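Local coordinates for terminal oxygenase component of carbazole (PDB 7BUG), which catalyses, as the terminal oxygenase of carbazole 1,9a-dioxygenase, the angular dioxygenation of carbazole, which leads to 2'-aminobiphenyl-2,3-diol, at residues W29-F34 with C132-L137; V19-G24 with S169-A174. All coordinates share one frame; numbering follows the deposited sequence.

Contact 1: residues W29-F34 with C132-L137; sequences WYPVMF and CVFIYL
Trp29 lays one face of its indole over Tyr136: CB of Tyr136 sits 3.6 Å from the centroid of the Trp29 six-membered ring, almost on the ring normal. The Tyr136 ring then turns its edge to the five-membered ring in an edge-to-face pair, planes at 57°. With CG of Tyr136 anti to the backbone N (chi1 -177°), its ring reaches the pyrrole side of the indole. Trp29 NE1 bonds to Pro143 O. With an alanine here the indole is gone, which would probably open a gap over Tyr136 CB and leave the Pro143 carbonyl without this donor. Tyr30 pairs with Ile135 through two backbone bonds, Tyr30 N to Ile135 O at 2.9 Å and, in return, Ile135 N to Tyr30 O at 2.8 Å. Pro31 CB rests over one face of the Phe134 ring, 4.1 Å from its centroid. Val32 N donates to Val133 O at 2.9 Å, and Val32 CG2 meets Ile135 CD1 at 3.8 Å. At the corner where the chain turns, Met33 O accepts from Val133 N at 2.8 Å. Phe34 CE1 lies 3.9 Å from Cys132 SG, an oblique sulfur-aromatic contact. This is antiparallel pairing at the outermost strand of the six-stranded sheet in the Rieske part of the chain.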
ATOM      1  N   TRP A  29      -4.118 -20.550  24.439  1.00 10.72           N
ATOM      2  CA  TRP A  29      -3.176 -21.397  23.711  1.00 10.93           C
ATOM      3  C   TRP A  29      -3.540 -21.393  22.229  1.00 10.99           C
ATOM      4  O   TRP A  29      -4.715 -21.561  21.924  1.00 11.04           O
ATOM      5  CB  TRP A  29      -3.209 -22.816  24.245  1.00 11.22           C
ATOM      6  CG  TRP A  29      -2.690 -23.000  25.631  1.00 12.61           C
ATOM      7  CD1 TRP A  29      -3.429 -23.133  26.769  1.00 13.82           C
ATOM      8  CD2 TRP A  29      -1.315 -23.165  26.007  1.00 11.79           C
ATOM      9  NE1 TRP A  29      -2.606 -23.336  27.839  1.00 14.94           N
ATOM     10  CE2 TRP A  29      -1.322 -23.412  27.402  1.00 12.87           C
ATOM     11  CE3 TRP A  29      -0.095 -23.154  25.331  1.00 12.55           C
ATOM     12  CZ2 TRP A  29      -0.146 -23.586  28.118  1.00 13.86           C
ATOM     13  CZ3 TRP A  29       1.055 -23.390  26.026  1.00 12.60           C
ATOM     14  CH2 TRP A  29       1.031 -23.598  27.403  1.00 14.07           C
ATOM     15  N   TYR A  30      -2.503 -21.312  21.396  1.00 11.58           N
ATOM     16  CA  TYR A  30      -2.649 -21.450  19.932  1.00 10.61           C
ATOM     17  C   TYR A  30      -1.566 -22.352  19.353  1.00  9.80           C
ATOM     18  O   TYR A  30      -0.400 -22.176  19.670  1.00 11.46           O
ATOM     19  CB  TYR A  30      -2.490 -20.084  19.253  1.00 10.51           C
ATOM     20  CG  TYR A  30      -3.606 -19.136  19.579  1.00 10.98           C
ATOM     21  CD1 TYR A  30      -4.792 -19.167  18.881  1.00 10.17           C
ATOM     22  CD2 TYR A  30      -3.493 -18.235  20.604  1.00 10.12           C
ATOM     23  CE1 TYR A  30      -5.819 -18.272  19.158  1.00 11.26           C
ATOM     24  CE2 TYR A  30      -4.518 -17.373  20.938  1.00 10.25           C
ATOM     25  CZ  TYR A  30      -5.686 -17.374  20.199  1.00 10.74           C
ATOM     26  OH  TYR A  30      -6.664 -16.497  20.560  1.00 11.80           O
ATOM     27  N   PRO A  31      -1.922 -23.220  18.410  1.00  9.84           N
ATOM     28  CA  PRO A  31      -0.925 -23.980  17.664  1.00 10.25           C
ATOM     29  C   PRO A  31      -0.289 -23.141  16.569  1.00 10.73           C
ATOM     30  O   PRO A  31      -0.987 -22.344  15.961  1.00 13.42           O
ATOM     31  CB  PRO A  31      -1.700 -25.163  17.114  1.00 10.46           C
ATOM     32  CG  PRO A  31      -3.036 -24.596  16.838  1.00 11.19           C
ATOM     33  CD  PRO A  31      -3.281 -23.591  17.963  1.00 10.67           C
ATOM     34  N   VAL A  32       1.017 -23.292  16.368  1.00 11.40           N
ATOM     35  CA  VAL A  32       1.705 -22.426  15.364  1.00 12.09           C
ATOM     36  C   VAL A  32       2.561 -23.241  14.405  1.00 14.43           C
ATOM     37  O   VAL A  32       2.898 -22.695  13.355  1.00 13.22           O
ATOM     38  CB  VAL A  32       2.548 -21.370  16.076  1.00 13.30           C
ATOM     39  CG1 VAL A  32       1.640 -20.401  16.850  1.00 14.38           C
ATOM     40  CG2 VAL A  32       3.576 -21.964  16.980  1.00 13.27           C
ATOM     41  N   MET A  33       2.929 -24.457  14.765  1.00 13.36           N
ATOM     42  CA  MET A  33       3.792 -25.294  13.890  1.00 14.56           C
ATOM     43  C   MET A  33       3.788 -26.706  14.456  1.00 14.56           C
ATOM     44  O   MET A  33       3.195 -26.930  15.510  1.00 13.61           O
ATOM     45  CB  MET A  33       5.224 -24.775  13.827  1.00 15.95           C
ATOM     46  CG  MET A  33       5.978 -24.914  15.087  1.00 17.00           C
ATOM     47  SD  MET A  33       7.651 -24.177  14.934  1.00 24.15           S
ATOM     48  CE  MET A  33       7.237 -22.449  14.977  1.00 25.48           C
ATOM     49  N   PHE A  34       4.355 -27.636  13.705  1.00 14.88           N
ATOM     50  CA  PHE A  34       4.490 -29.048  14.153  1.00 15.22           C
ATOM     51  C   PHE A  34       5.844 -29.233  14.821  1.00 14.10           C
ATOM     52  O   PHE A  34       6.804 -28.550  14.537  1.00 15.09           O
ATOM     53  CB  PHE A  34       4.257 -30.010  12.991  1.00 16.19           C
ATOM     54  CG  PHE A  34       2.853 -29.945  12.459  1.00 17.41           C
ATOM     55  CD1 PHE A  34       1.805 -30.523  13.152  1.00 22.03           C
ATOM     56  CD2 PHE A  34       2.577 -29.222  11.315  1.00 19.90           C
ATOM     57  CE1 PHE A  34       0.496 -30.450  12.669  1.00 22.14           C
ATOM     58  CE2 PHE A  34       1.278 -29.163  10.834  1.00 19.18           C
ATOM     59  CZ  PHE A  34       0.239 -29.719  11.531  1.00 20.52           C
ATOM     60  N   CYS A 132       2.170 -31.203  17.950  1.00 14.65           N
ATOM     61  CA  CYS A 132       1.812 -29.791  17.628  1.00 14.06           C
ATOM     62  C   CYS A 132       2.421 -28.865  18.667  1.00 13.75           C
ATOM     63  O   CYS A 132       2.399 -29.184  19.892  1.00 13.95           O
ATOM     64  CB  CYS A 132       0.309 -29.588  17.588  1.00 14.32           C
ATOM     65  SG  CYS A 132      -0.523 -30.721  16.439  1.00 15.56           S
ATOM     66  N   VAL A 133       2.901 -27.704  18.219  1.00 12.50           N
ATOM     67  CA  VAL A 133       3.517 -26.709  19.120  1.00 11.58           C
ATOM     68  C   VAL A 133       2.469 -25.651  19.445  1.00 11.85           C
ATOM     69  O   VAL A 133       2.053 -24.943  18.511  1.00 11.39           O
ATOM     70  CB  VAL A 133       4.754 -26.070  18.473  1.00 11.74           C
ATOM     71  CG1 VAL A 133       5.343 -24.945  19.315  1.00 13.21           C
ATOM     72  CG2 VAL A 133       5.799 -27.119  18.138  1.00 13.27           C
ATOM     73  N   PHE A 134       2.155 -25.511  20.738  1.00 10.84           N
ATOM     74  CA  PHE A 134       1.165 -24.512  21.210  1.00 11.25           C
ATOM     75  C   PHE A 134       1.884 -23.434  22.002  1.00 11.37           C
ATOM     76  O   PHE A 134       2.722 -23.759  22.890  1.00 11.52           O
ATOM     77  CB  PHE A 134       0.146 -25.205  22.110  1.00 11.99           C
ATOM     78  CG  PHE A 134      -0.811 -26.124  21.427  1.00 11.75           C
ATOM     79  CD1 PHE A 134      -0.526 -27.460  21.182  1.00 11.29           C
ATOM     80  CD2 PHE A 134      -2.019 -25.627  20.987  1.00 11.07           C
ATOM     81  CE1 PHE A 134      -1.441 -28.266  20.501  1.00 12.32           C
ATOM     82  CE2 PHE A 134      -2.950 -26.462  20.390  1.00 11.74           C
ATOM     83  CZ  PHE A 134      -2.663 -27.784  20.175  1.00 11.61           C
ATOM     84  N   ILE A 135       1.560 -22.178  21.739  1.00 10.42           N
ATOM     85  CA  ILE A 135       2.058 -21.023  22.519  1.00 10.10           C
ATOM     86  C   ILE A 135       0.878 -20.426  23.272  1.00 11.01           C
ATOM     87  O   ILE A 135      -0.174 -20.259  22.659  1.00 11.21           O
ATOM     88  CB  ILE A 135       2.718 -19.994  21.579  1.00 11.70           C
ATOM     89  CG1 ILE A 135       3.924 -20.626  20.890  1.00 11.42           C
ATOM     90  CG2 ILE A 135       3.080 -18.709  22.309  1.00 12.47           C
ATOM     91  CD1 ILE A 135       4.561 -19.757  19.865  1.00 12.33           C
ATOM     92  N   TYR A 136       1.072 -20.147  24.547  1.00 10.62           N
ATOM     93  CA  TYR A 136       0.075 -19.417  25.349  1.00 10.48           C
ATOM     94  C   TYR A 136       0.339 -17.945  25.155  1.00 11.19           C
ATOM     95  O   TYR A 136       1.298 -17.437  25.726  1.00 11.03           O
ATOM     96  CB  TYR A 136       0.173 -19.815  26.811  1.00 11.00           C
ATOM     97  CG  TYR A 136      -0.886 -19.116  27.621  1.00 11.57           C
ATOM     98  CD1 TYR A 136      -2.209 -19.479  27.504  1.00 12.26           C
ATOM     99  CD2 TYR A 136      -0.559 -18.072  28.479  1.00 13.30           C
ATOM    100  CE1 TYR A 136      -3.186 -18.854  28.257  1.00 12.33           C
ATOM    101  CE2 TYR A 136      -1.533 -17.467  29.254  1.00 14.48           C
ATOM    102  CZ  TYR A 136      -2.843 -17.870  29.146  1.00 13.78           C
ATOM    103  OH  TYR A 136      -3.777 -17.240  29.929  1.00 15.53           O
ATOM    104  N   LEU A 137      -0.389 -17.303  24.238  1.00 12.00           N
ATOM    105  CA  LEU A 137      -0.183 -15.863  23.965  1.00 12.45           C
ATOM    106  C   LEU A 137      -0.990 -15.091  25.011  1.00 13.79           C
ATOM    107  O   LEU A 137      -2.096 -14.698  24.753  1.00 14.72           O
ATOM    108  CB  LEU A 137      -0.559 -15.519  22.533  1.00 12.33           C
ATOM    109  CG  LEU A 137       0.069 -14.276  21.916  1.00 12.19           C
ATOM    110  CD1 LEU A 137      -0.247 -12.993  22.672  1.00 12.77           C
ATOM    111  CD2 LEU A 137       1.567 -14.420  21.765  1.00 11.76           C
TER

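Contact 2: residues V19-G24 with S169-A174; sequences VDAKLG and SNWRLA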
ATOM      1  N   VAL A  19     -16.667  -8.688  17.411  1.00 14.96           N
ATOM      2  CA  VAL A  19     -16.378  -7.742  16.299  1.00 15.10           C
ATOM      3  C   VAL A  19     -15.141  -6.907  16.627  1.00 14.61           C
ATOM      4  O   VAL A  19     -14.356  -6.565  15.715  1.00 15.07           O
ATOM      5  CB  VAL A  19     -17.612  -6.879  15.985  1.00 15.26           C
ATOM      6  CG1 VAL A  19     -17.235  -5.803  15.009  1.00 16.98           C
ATOM      7  CG2 VAL A  19     -18.720  -7.759  15.479  1.00 18.24           C
ATOM      8  N   ASP A  20     -14.881  -6.611  17.902  1.00 13.71           N
ATOM      9  CA  ASP A  20     -13.680  -5.849  18.254  1.00 14.30           C
ATOM     10  C   ASP A  20     -12.417  -6.715  18.107  1.00 13.88           C
ATOM     11  O   ASP A  20     -11.282  -6.149  18.021  1.00 14.36           O
ATOM     12  CB  ASP A  20     -13.787  -5.352  19.694  1.00 15.19           C
ATOM     13  CG  ASP A  20     -12.892  -4.190  19.981  1.00 17.87           C
ATOM     14  OD1 ASP A  20     -12.699  -3.376  19.074  1.00 18.06           O
ATOM     15  OD2 ASP A  20     -12.498  -4.070  21.162  1.00 22.35           O
ATOM     16  N   ALA A  21     -12.557  -8.032  18.138  1.00 13.98           N
ATOM     17  CA  ALA A  21     -11.403  -8.955  18.282  1.00 12.30           C
ATOM     18  C   ALA A  21     -10.701  -9.240  16.940  1.00 11.97           C
ATOM     19  O   ALA A  21     -10.437 -10.395  16.605  1.00 11.59           O
ATOM     20  CB  ALA A  21     -11.792 -10.177  19.054  1.00 12.56           C
ATOM     21  N   LYS A  22     -10.330  -8.178  16.223  1.00 13.89           N
ATOM     22  CA  LYS A  22      -9.675  -8.229  14.906  1.00 14.82           C
ATOM     23  C   LYS A  22      -8.335  -8.968  14.984  1.00 15.03           C
ATOM     24  O   LYS A  22      -7.972  -9.682  14.013  1.00 13.17           O
ATOM     25  CB  LYS A  22      -9.533  -6.792  14.386  1.00 17.93           C
ATOM     26  CG  LYS A  22      -8.951  -6.688  12.995  1.00 26.32           C
ATOM     27  CD  LYS A  22      -8.873  -5.247  12.572  1.00 27.81           C
ATOM     28  CE  LYS A  22     -10.243  -4.612  12.562  1.00 31.34           C
ATOM     29  NZ  LYS A  22     -10.330  -3.657  11.433  1.00 31.60           N
ATOM     30  N   LEU A  23      -7.620  -8.856  16.109  1.00 13.68           N
ATOM     31  CA  LEU A  23      -6.308  -9.526  16.313  1.00 15.44           C
ATOM     32  C   LEU A  23      -6.428 -10.839  17.081  1.00 13.99           C
ATOM     33  O   LEU A  23      -5.366 -11.443  17.375  1.00 15.87           O
ATOM     34  CB  LEU A  23      -5.376  -8.578  17.079  1.00 16.28           C
ATOM     35  CG  LEU A  23      -4.743  -7.475  16.265  1.00 21.03           C
ATOM     36  CD1 LEU A  23      -4.079  -6.467  17.199  1.00 24.35           C
ATOM     37  CD2 LEU A  23      -3.730  -8.037  15.256  1.00 23.71           C
ATOM     38  N   GLY A  24      -7.627 -11.315  17.388  1.00 12.47           N
ATOM     39  CA  GLY A  24      -7.838 -12.525  18.175  1.00 11.58           C
ATOM     40  C   GLY A  24      -7.925 -12.257  19.665  1.00 11.80           C
ATOM     41  O   GLY A  24      -7.840 -11.104  20.123  1.00 11.70           O
ATOM     42  N   SER A 169      -6.793 -14.140   5.086  1.00 12.18           N
ATOM     43  CA  SER A 169      -8.074 -13.590   5.542  1.00 11.55           C
ATOM     44  C   SER A 169      -7.959 -13.422   7.043  1.00 11.00           C
ATOM     45  O   SER A 169      -7.140 -14.111   7.705  1.00 12.07           O
ATOM     46  CB  SER A 169      -9.268 -14.407   5.211  1.00 11.55           C
ATOM     47  OG  SER A 169      -9.487 -15.461   6.162  1.00 12.40           O
ATOM     48  N   ASN A 170      -8.763 -12.529   7.569  1.00 10.64           N
ATOM     49  CA  ASN A 170      -8.902 -12.453   9.039  1.00 11.21           C
ATOM     50  C   ASN A 170      -9.345 -13.820   9.557  1.00 10.34           C
ATOM     51  O   ASN A 170     -10.163 -14.514   8.929  1.00 10.09           O
ATOM     52  CB  ASN A 170      -9.891 -11.348   9.409  1.00 10.42           C
ATOM     53  CG  ASN A 170     -10.070 -11.158  10.887  1.00 11.21           C
ATOM     54  OD1 ASN A 170     -10.950 -11.771  11.495  1.00 12.91           O
ATOM     55  ND2 ASN A 170      -9.163 -10.396  11.448  1.00 11.79           N
ATOM     56  N   TRP A 171      -8.907 -14.166  10.762  1.00  9.45           N
ATOM     57  CA  TRP A 171      -9.202 -15.448  11.404  1.00  9.58           C
ATOM     58  C   TRP A 171     -10.706 -15.670  11.543  1.00  9.68           C
ATOM     59  O   TRP A 171     -11.112 -16.826  11.510  1.00 11.39           O
ATOM     60  CB  TRP A 171      -8.487 -15.552  12.788  1.00  9.66           C
ATOM     61  CG  TRP A 171      -9.063 -14.643  13.836  1.00  9.69           C
ATOM     62  CD1 TRP A 171      -8.902 -13.304  13.988  1.00 10.69           C
ATOM     63  CD2 TRP A 171      -9.944 -15.051  14.895  1.00  9.88           C
ATOM     64  NE1 TRP A 171      -9.630 -12.850  15.079  1.00 10.87           N
ATOM     65  CE2 TRP A 171     -10.268 -13.908  15.649  1.00 10.39           C
ATOM     66  CE3 TRP A 171     -10.453 -16.293  15.256  1.00 10.40           C
ATOM     67  CZ2 TRP A 171     -11.093 -13.983  16.788  1.00 11.95           C
ATOM     68  CZ3 TRP A 171     -11.300 -16.369  16.341  1.00 11.29           C
ATOM     69  CH2 TRP A 171     -11.604 -15.223  17.086  1.00 11.64           C
ATOM     70  N   ARG A 172     -11.497 -14.648  11.827  1.00 10.15           N
ATOM     71  CA  ARG A 172     -12.943 -14.866  12.080  1.00 10.84           C
ATOM     72  C   ARG A 172     -13.670 -15.298  10.809  1.00 11.40           C
ATOM     73  O   ARG A 172     -14.642 -16.074  10.891  1.00 11.80           O
ATOM     74  CB  ARG A 172     -13.533 -13.575  12.617  1.00 10.52           C
ATOM     75  CG  ARG A 172     -12.949 -13.265  13.995  1.00 11.15           C
ATOM     76  CD  ARG A 172     -13.287 -11.846  14.423  1.00 11.34           C
ATOM     77  NE  ARG A 172     -12.753 -10.847  13.501  1.00 11.64           N
ATOM     78  CZ  ARG A 172     -12.951  -9.561  13.559  1.00 12.84           C
ATOM     79  NH1 ARG A 172     -13.706  -9.045  14.526  1.00 14.11           N
ATOM     80  NH2 ARG A 172     -12.445  -8.780  12.635  1.00 13.06           N
ATOM     81  N   LEU A 173     -13.213 -14.809   9.671  1.00 12.87           N
ATOM     82  CA  LEU A 173     -13.858 -15.243   8.395  1.00 13.04           C
ATOM     83  C   LEU A 173     -13.599 -16.742   8.200  1.00 12.09           C
ATOM     84  O   LEU A 173     -14.482 -17.457   7.770  1.00 12.56           O
ATOM     85  CB  LEU A 173     -13.269 -14.391   7.266  1.00 13.05           C
ATOM     86  CG  LEU A 173     -13.513 -12.889   7.388  1.00 15.10           C
ATOM     87  CD1 LEU A 173     -12.914 -12.157   6.181  1.00 16.04           C
ATOM     88  CD2 LEU A 173     -14.991 -12.592   7.571  1.00 17.49           C
ATOM     89  N   ALA A 174     -12.439 -17.239   8.640  1.00 11.39           N
ATOM     90  CA  ALA A 174     -12.066 -18.656   8.584  1.00 11.75           C
ATOM     91  C   ALA A 174     -12.925 -19.482   9.560  1.00 12.05           C
ATOM     92  O   ALA A 174     -13.488 -20.521   9.199  1.00 14.19           O
ATOM     93  CB  ALA A 174     -10.587 -18.796   8.915  1.00 12.47           C
TER
HETATM   94  O   HOH W   1     -13.223  -6.180  13.174  1.00 19.15           O
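Ala21 O is gripped by two donors. Trp171 NE1 points edge-on at it, 3.0 Å away from Ala21 O and almost in line with the carbonyl. Gly24 N also bonds to it, closing a type I turn. Asn170 ND2 donates to Lys22 O at 2.9 Å, on a lone pair in the carbonyl plane, and also bonds to Glu291 O. Asn170 OD1 meanwhile takes two hydrogen bonds from Arg172, from opposite faces of the amide plane: backbone N at 2.9 Å and side-chain NE at 2.9 Å. The first caps the helix that starts at Trp171. The second is nearly straight, 173° at the hydrogen, and helps fix the turn of the guanidinium. The amide thus ties the helix start to the 19-24 segment. Arg172 bends at chi3 (-60°), which swings its planar end across the turn. There NH1 reaches Val19 O at 2.8 Å from above the carbonyl plane, and a second bond goes to Tyr18 O. A water joins Arg172 NH2 to Val19 O. One guanidinium face lies against Lys22, whose CA is 3.6 Å from Arg172 NH2. Lys22 NZ turns to a salt bridge with Asp347. The site combines an Asn N-cap with side-chain donors that grip carbonyls of helix 16-20 and of the turn that follows it.

Both contacts are largely buried, and their centres lie about 18 Å apart. Contact 1 is nested within the chain loop that contact 2 closes. Helix 16-20 leads into strand 28-32, so the two first segments are close neighbours in sequence. Contact 1 joins two strands of one sheet: the backbones bond to each other, and rings and aliphatic groups pack on its faces. Contact 2 joins a turn to a helix start. Across it, side-chain N-H groups bond to backbone carbonyls, with a water between and little apolar packing. Phe25 bridges the two, its carbonyl bonded to Tyr30 OH and its ring meeting Trp171. Neither contact touches another subunit of the trimer.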